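Local coordinates for protein thiamin pyrophosphokinase (Geobacillus thermodenitrificans, PDB 3K94) that probably catalyses transfer of a pyrophosphate group from ATP to thiamin, giving thiamin diphosphate and AMP, at residues B[12-17]-B[34-39]; B[18-23]-B[147-152]. One frame throughout, in Å; residues are numbered along the deposited sequence.

How the contacts relate
Following the chain from strand 4-6, residues 12-17 and 18-23 come one after the other in the loop leading to strand 28-30. Contact 1 closes a short loop: past that strand, helix 33-40 returns alongside 12-17 within the N-terminal alpha/beta half. Contact 2 closes a much longer one, with 123 residues between 18-23 and 147-152, and joins that half to the beta-rich C-terminal half at the start of strand 151-156. The two closures cross, since 18-23 lies inside the loop of contact 1 and 34-39 inside that of contact 2. They also touch: P15 CB packs 3.6 Å from Y20 CE2, within the loop that supplies a segment to each.

Contact 1: residues B[12-17]-B[34-39]; sequences ELLPDL and TMTLLE
T36 lays its methyl group against two leucine tips at once: CG2 is 3.6 Å from L14 CD1 and 3.7 Å from L17 CD1. This joins two successive connections of the N-terminal alpha/beta domain. Helix 33-40 is the helix of the beta-alpha-beta crossover from strand 28-30 to strand 46-48, while the preceding link, from strand 4-6 to strand 28-30, passes here as an irregular loop that enters a short 3-10 turn at L17. That loop packs along the helix through apolar side chains, and the backbones stay well apart, with 8.5 Å between L17 CA and L37 CA.

The two leucines reach the threonine from different directions. L14 meets it tip to tip; L17 crosses it at about a right angle. L14 CD1 and L17 CD1 are themselves separated by 5.3 Å, and the threonine methyl sits between them. Its own rotamer sends it there: with chi1 at -59°, CG2 stands opposite the backbone N while OG1 takes the place beside that N. The hydroxyl therefore only skirts the leucine, T36 OG1 lying 3.9 Å from L14 CD1.

Deeper in, L17 and L37 are both buried and both touch V6 of strand 4-6, and L17 also rests on F99 of strand 97-99. The loop thus lies over the sheet next to the helix. On its other flank the helix packs against helix 56-65, through T34, M35 and L38. L17 and L37 meet more loosely than the threonine and its leucines do. In L17, CD1 continues the side chain in an extended line from CA (chi2 -174°), and this leading methyl, L17 CD1, approaches L37 CD2 to 4.4 Å.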
loop_
_atom_site.group_PDB
_atom_site.type_symbol
_atom_site.label_atom_id
_atom_site.label_comp_id
_atom_site.label_asym_id
_atom_site.label_seq_id
_atom_site.Cartn_x
_atom_site.Cartn_y
_atom_site.Cartn_z
ATOM N N GLU B 12 -7.904 13.730 1.667
ATOM C CA GLU B 12 -7.463 14.225 0.375
ATOM C C GLU B 12 -7.268 13.072 -0.623
ATOM O O GLU B 12 -7.178 13.297 -1.827
ATOM C CB GLU B 12 -6.183 15.068 0.519
ATOM C CG GLU B 12 -4.905 14.282 0.815
ATOM C CD GLU B 12 -4.701 13.951 2.294
ATOM O OE1 GLU B 12 -5.617 14.184 3.129
ATOM O OE2 GLU B 12 -3.596 13.449 2.619
ATOM N N LEU B 13 -7.230 11.840 -0.122
ATOM C CA LEU B 13 -7.102 10.667 -0.981
ATOM C C LEU B 13 -8.428 10.183 -1.582
ATOM O O LEU B 13 -8.438 9.377 -2.515
ATOM C CB LEU B 13 -6.413 9.523 -0.228
ATOM C CG LEU B 13 -5.037 9.814 0.358
ATOM C CD1 LEU B 13 -4.444 8.552 0.955
ATOM C CD2 LEU B 13 -4.091 10.421 -0.705
ATOM N N LEU B 14 -9.547 10.660 -1.046
ATOM C CA LEU B 14 -10.861 10.236 -1.551
ATOM C C LEU B 14 -11.124 10.778 -2.951
ATOM O O LEU B 14 -10.790 11.913 -3.239
ATOM C CB LEU B 14 -11.984 10.747 -0.639
ATOM C CG LEU B 14 -12.018 10.337 0.834
ATOM C CD1 LEU B 14 -13.114 11.111 1.559
ATOM C CD2 LEU B 14 -12.222 8.851 0.993
ATOM N N PRO B 15 -11.746 9.968 -3.821
ATOM C CA PRO B 15 -12.291 10.581 -5.039
ATOM C C PRO B 15 -13.474 11.475 -4.673
ATOM O O PRO B 15 -13.930 11.459 -3.519
ATOM C CB PRO B 15 -12.818 9.390 -5.848
ATOM C CG PRO B 15 -12.624 8.164 -5.016
ATOM C CD PRO B 15 -12.185 8.574 -3.636
ATOM N N ASP B 16 -13.959 12.244 -5.639
ATOM C CA ASP B 16 -15.225 12.954 -5.490
ATOM C C ASP B 16 -16.352 11.911 -5.522
ATOM O O ASP B 16 -16.609 11.285 -6.551
ATOM C CB ASP B 16 -15.395 13.981 -6.625
ATOM C CG ASP B 16 -16.747 14.704 -6.586
ATOM O OD1 ASP B 16 -17.568 14.445 -5.681
ATOM O OD2 ASP B 16 -16.983 15.544 -7.476
ATOM N N LEU B 17 -17.015 11.725 -4.389
ATOM C CA LEU B 17 -17.998 10.652 -4.244
ATOM C C LEU B 17 -19.236 10.851 -5.113
ATOM O O LEU B 17 -19.968 9.898 -5.402
ATOM C CB LEU B 17 -18.405 10.507 -2.774
ATOM C CG LEU B 17 -17.267 10.112 -1.825
ATOM C CD1 LEU B 17 -17.831 9.856 -0.436
ATOM C CD2 LEU B 17 -16.519 8.888 -2.358
ATOM N N THR B 34 -18.166 8.567 7.973
ATOM C CA THR B 34 -19.568 8.966 8.045
ATOM C C THR B 34 -19.757 10.469 7.841
ATOM O O THR B 34 -20.734 10.892 7.221
ATOM C CB THR B 34 -20.216 8.526 9.384
ATOM O OG1 THR B 34 -20.320 7.099 9.406
ATOM C CG2 THR B 34 -21.608 9.139 9.545
HETATM N N MSE B 35 -18.829 11.270 8.367
HETATM C CA MSE B 35 -18.873 12.722 8.179
HETATM C C MSE B 35 -18.739 13.105 6.695
HETATM O O MSE B 35 -19.385 14.046 6.225
HETATM C CB MSE B 35 -17.774 13.426 8.994
HETATM C CG MSE B 35 -17.833 13.210 10.475
HETATM SE SE MSE B 35 -19.674 13.450 11.138
HETATM C CE MSE B 35 -19.966 15.320 10.576
ATOM N N THR B 36 -17.893 12.379 5.962
ATOM C CA THR B 36 -17.744 12.608 4.519
ATOM C C THR B 36 -19.081 12.407 3.803
ATOM O O THR B 36 -19.469 13.217 2.952
ATOM C CB THR B 36 -16.683 11.680 3.905
ATOM O OG1 THR B 36 -15.430 11.900 4.560
ATOM C CG2 THR B 36 -16.526 11.941 2.393
ATOM N N LEU B 37 -19.784 11.335 4.160
ATOM C CA LEU B 37 -21.123 11.084 3.628
ATOM C C LEU B 37 -22.085 12.237 3.941
ATOM O O LEU B 37 -22.802 12.701 3.059
ATOM C CB LEU B 37 -21.689 9.768 4.165
ATOM C CG LEU B 37 -20.869 8.514 3.817
ATOM C CD1 LEU B 37 -21.412 7.279 4.532
ATOM C CD2 LEU B 37 -20.832 8.293 2.312
ATOM N N LEU B 38 -22.101 12.686 5.194
ATOM C CA LEU B 38 -23.002 13.772 5.599
ATOM C C LEU B 38 -22.723 14.999 4.740
ATOM O O LEU B 38 -23.639 15.691 4.309
ATOM C CB LEU B 38 -22.796 14.132 7.073
ATOM C CG LEU B 38 -23.877 14.876 7.876
ATOM C CD1 LEU B 38 -23.241 15.828 8.874
ATOM C CD2 LEU B 38 -24.869 15.622 7.004
ATOM N N GLU B 39 -21.444 15.258 4.500
ATOM C CA GLU B 39 -21.038 16.434 3.747
ATOM C C GLU B 39 -21.531 16.392 2.312
ATOM O O GLU B 39 -21.846 17.430 1.734
ATOM C CB GLU B 39 -19.517 16.598 3.779
ATOM C CG GLU B 39 -18.988 16.972 5.145
ATOM C CD GLU B 39 -19.580 18.276 5.656
ATOM O OE1 GLU B 39 -20.003 19.110 4.821
ATOM O OE2 GLU B 39 -19.619 18.469 6.893
#

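Contact 2: residues B[18-23]-B[147-152]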
loop_
_atom_site.group_PDB
_atom_site.type_symbol
_atom_site.label_atom_id
_atom_site.label_comp_id
_atom_site.label_asym_id
_atom_site.label_seq_id
_atom_site.Cartn_x
_atom_site.Cartn_y
_atom_site.Cartn_z
ATOM N N ARG B 18 -19.475 12.088 -5.538
ATOM C CA ARG B 18 -20.611 12.348 -6.402
ATOM C C ARG B 18 -20.515 11.506 -7.661
ATOM O O ARG B 18 -21.525 11.147 -8.258
ATOM C CB ARG B 18 -20.694 13.823 -6.764
ATOM C CG ARG B 18 -21.000 14.726 -5.587
ATOM C CD ARG B 18 -20.929 16.174 -6.009
ATOM N NE ARG B 18 -19.984 16.343 -7.108
ATOM C CZ ARG B 18 -19.492 17.513 -7.502
ATOM N NH1 ARG B 18 -19.851 18.630 -6.880
ATOM N NH2 ARG B 18 -18.637 17.563 -8.517
ATOM N N PHE B 19 -19.299 11.175 -8.068
ATOM C CA PHE B 19 -19.146 10.414 -9.304
ATOM C C PHE B 19 -19.292 8.923 -9.069
ATOM O O PHE B 19 -19.337 8.143 -10.013
ATOM C CB PHE B 19 -17.836 10.769 -10.013
ATOM C CG PHE B 19 -17.821 12.174 -10.546
ATOM C CD1 PHE B 19 -18.677 12.544 -11.577
ATOM C CD2 PHE B 19 -16.983 13.134 -10.001
ATOM C CE1 PHE B 19 -18.688 13.838 -12.064
ATOM C CE2 PHE B 19 -16.983 14.430 -10.489
ATOM C CZ PHE B 19 -17.841 14.784 -11.520
ATOM N N TYR B 20 -19.399 8.538 -7.800
ATOM C CA TYR B 20 -19.639 7.144 -7.449
ATOM C C TYR B 20 -21.043 6.936 -6.900
ATOM O O TYR B 20 -21.351 5.882 -6.354
ATOM C CB TYR B 20 -18.590 6.647 -6.448
ATOM C CG TYR B 20 -17.234 6.469 -7.089
ATOM C CD1 TYR B 20 -16.874 5.262 -7.676
ATOM C CD2 TYR B 20 -16.331 7.526 -7.154
ATOM C CE1 TYR B 20 -15.626 5.104 -8.284
ATOM C CE2 TYR B 20 -15.099 7.380 -7.774
ATOM C CZ TYR B 20 -14.751 6.169 -8.321
ATOM O OH TYR B 20 -13.524 6.037 -8.920
ATOM N N ASP B 21 -21.893 7.943 -7.049
ATOM C CA ASP B 21 -23.258 7.877 -6.512
ATOM C C ASP B 21 -24.234 7.421 -7.596
ATOM O O ASP B 21 -23.985 7.610 -8.772
ATOM C CB ASP B 21 -23.663 9.243 -5.957
ATOM C CG ASP B 21 -25.030 9.229 -5.292
ATOM O OD1 ASP B 21 -25.420 8.198 -4.695
ATOM O OD2 ASP B 21 -25.706 10.269 -5.364
ATOM N N GLY B 22 -25.342 6.810 -7.204
ATOM C CA GLY B 22 -26.328 6.360 -8.175
ATOM C C GLY B 22 -27.477 5.692 -7.452
ATOM O O GLY B 22 -27.355 5.368 -6.267
ATOM N N GLU B 23 -28.594 5.472 -8.142
ATOM C CA GLU B 23 -29.775 4.955 -7.450
ATOM C C GLU B 23 -29.624 3.502 -6.980
ATOM O O GLU B 23 -30.374 3.051 -6.119
ATOM C CB GLU B 23 -31.048 5.151 -8.287
ATOM C CG GLU B 23 -31.036 4.427 -9.615
ATOM C CD GLU B 23 -32.317 4.640 -10.402
ATOM O OE1 GLU B 23 -32.487 3.970 -11.446
ATOM O OE2 GLU B 23 -33.149 5.475 -9.974
ATOM N N ALA B 147 -11.240 5.958 -18.442
ATOM C CA ALA B 147 -10.506 7.215 -18.503
ATOM C C ALA B 147 -9.711 7.504 -17.228
ATOM O O ALA B 147 -8.672 8.159 -17.279
ATOM C CB ALA B 147 -11.461 8.366 -18.812
ATOM N N ARG B 148 -10.189 7.008 -16.090
ATOM C CA ARG B 148 -9.527 7.281 -14.809
ATOM C C ARG B 148 -8.174 6.571 -14.622
ATOM O O ARG B 148 -7.422 6.904 -13.712
ATOM C CB ARG B 148 -10.456 6.940 -13.636
ATOM C CG ARG B 148 -11.880 7.496 -13.765
ATOM C CD ARG B 148 -12.690 7.251 -12.482
ATOM N NE ARG B 148 -14.136 7.386 -12.678
ATOM C CZ ARG B 148 -14.807 8.539 -12.637
ATOM N NH1 ARG B 148 -14.167 9.682 -12.410
ATOM N NH2 ARG B 148 -16.121 8.551 -12.830
ATOM N N TYR B 149 -7.862 5.593 -15.468
ATOM C CA TYR B 149 -6.685 4.762 -15.236
ATOM C C TYR B 149 -5.913 4.485 -16.509
ATOM O O TYR B 149 -6.470 3.976 -17.478
ATOM C CB TYR B 149 -7.102 3.443 -14.583
ATOM C CG TYR B 149 -7.999 3.657 -13.393
ATOM C CD1 TYR B 149 -7.509 4.248 -12.245
ATOM C CD2 TYR B 149 -9.347 3.303 -13.435
ATOM C CE1 TYR B 149 -8.320 4.470 -11.153
ATOM C CE2 TYR B 149 -10.180 3.516 -12.339
ATOM C CZ TYR B 149 -9.656 4.101 -11.206
ATOM O OH TYR B 149 -10.453 4.329 -10.120
ATOM N N CYS B 150 -4.627 4.825 -16.502
ATOM C CA CYS B 150 -3.744 4.535 -17.629
ATOM C C CYS B 150 -2.941 3.261 -17.405
ATOM O O CYS B 150 -2.570 2.574 -18.347
ATOM C CB CYS B 150 -2.768 5.697 -17.862
ATOM S SG CYS B 150 -3.574 7.261 -18.249
ATOM N N TYR B 151 -2.655 2.952 -16.152
ATOM C CA TYR B 151 -1.731 1.872 -15.863
ATOM C C TYR B 151 -2.430 0.654 -15.277
ATOM O O TYR B 151 -3.406 0.787 -14.538
ATOM C CB TYR B 151 -0.654 2.370 -14.919
ATOM C CG TYR B 151 -0.177 3.772 -15.252
ATOM C CD1 TYR B 151 0.507 4.042 -16.437
ATOM C CD2 TYR B 151 -0.409 4.821 -14.380
ATOM C CE1 TYR B 151 0.944 5.335 -16.739
ATOM C CE2 TYR B 151 0.027 6.104 -14.667
ATOM C CZ TYR B 151 0.700 6.357 -15.840
ATOM O OH TYR B 151 1.110 7.641 -16.102
ATOM N N VAL B 152 -1.930 -0.529 -15.625
ATOM C CA VAL B 152 -2.407 -1.780 -15.048
ATOM C C VAL B 152 -1.214 -2.592 -14.551
ATOM O O VAL B 152 -0.215 -2.744 -15.256
ATOM C CB VAL B 152 -3.220 -2.617 -16.063
ATOM C CG1 VAL B 152 -3.828 -3.851 -15.386
ATOM C CG2 VAL B 152 -4.316 -1.771 -16.689
HETATM O O HOH W 1 -12.951 3.573 -9.880
#
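Two tyrosines, Y20 and Y149, come at each other hydroxyl first from opposite directions but do not bond directly: Y20 OH and Y149 OH stay 3.7 Å apart, and a water joins them instead. Hydrogen-bonded to both, it sits 2.7 Å from Y20 OH and 2.6 Å from Y149 OH, at the edge of each ring and in its plane, and the two bonds meet at it at close to 90°.

R148 runs alongside this pair. Its CB lies over the centre of the Y149 ring, 3.6 Å above the plane, and the chain stretches out from CG to NE to slide past Y20 in the opposite sense. R148 CD comes within 3.9 Å of Y20 OH. The guanidinium is inclined 34° to the Y20 ring, and R148 NH2 reaches F19 CB at 4.0 Å, while the phenyl ring of F19 leads away.

The contact bridges the two halves of a thiamin pyrophosphokinase at the surface: the loop after strand 4-6 of the alpha/beta domain, and the turn entering strand 151-156 of the domain assigned to vitamin B1 binding. On its own side Y20 stacks edge-to-face with F99. Beyond the turn, C150 and Y151 form a classic beta bulge opposite S209, C150 is disulfide-bonded to C214, and Y151 makes a cation-pi contact with R105 of the second subunit.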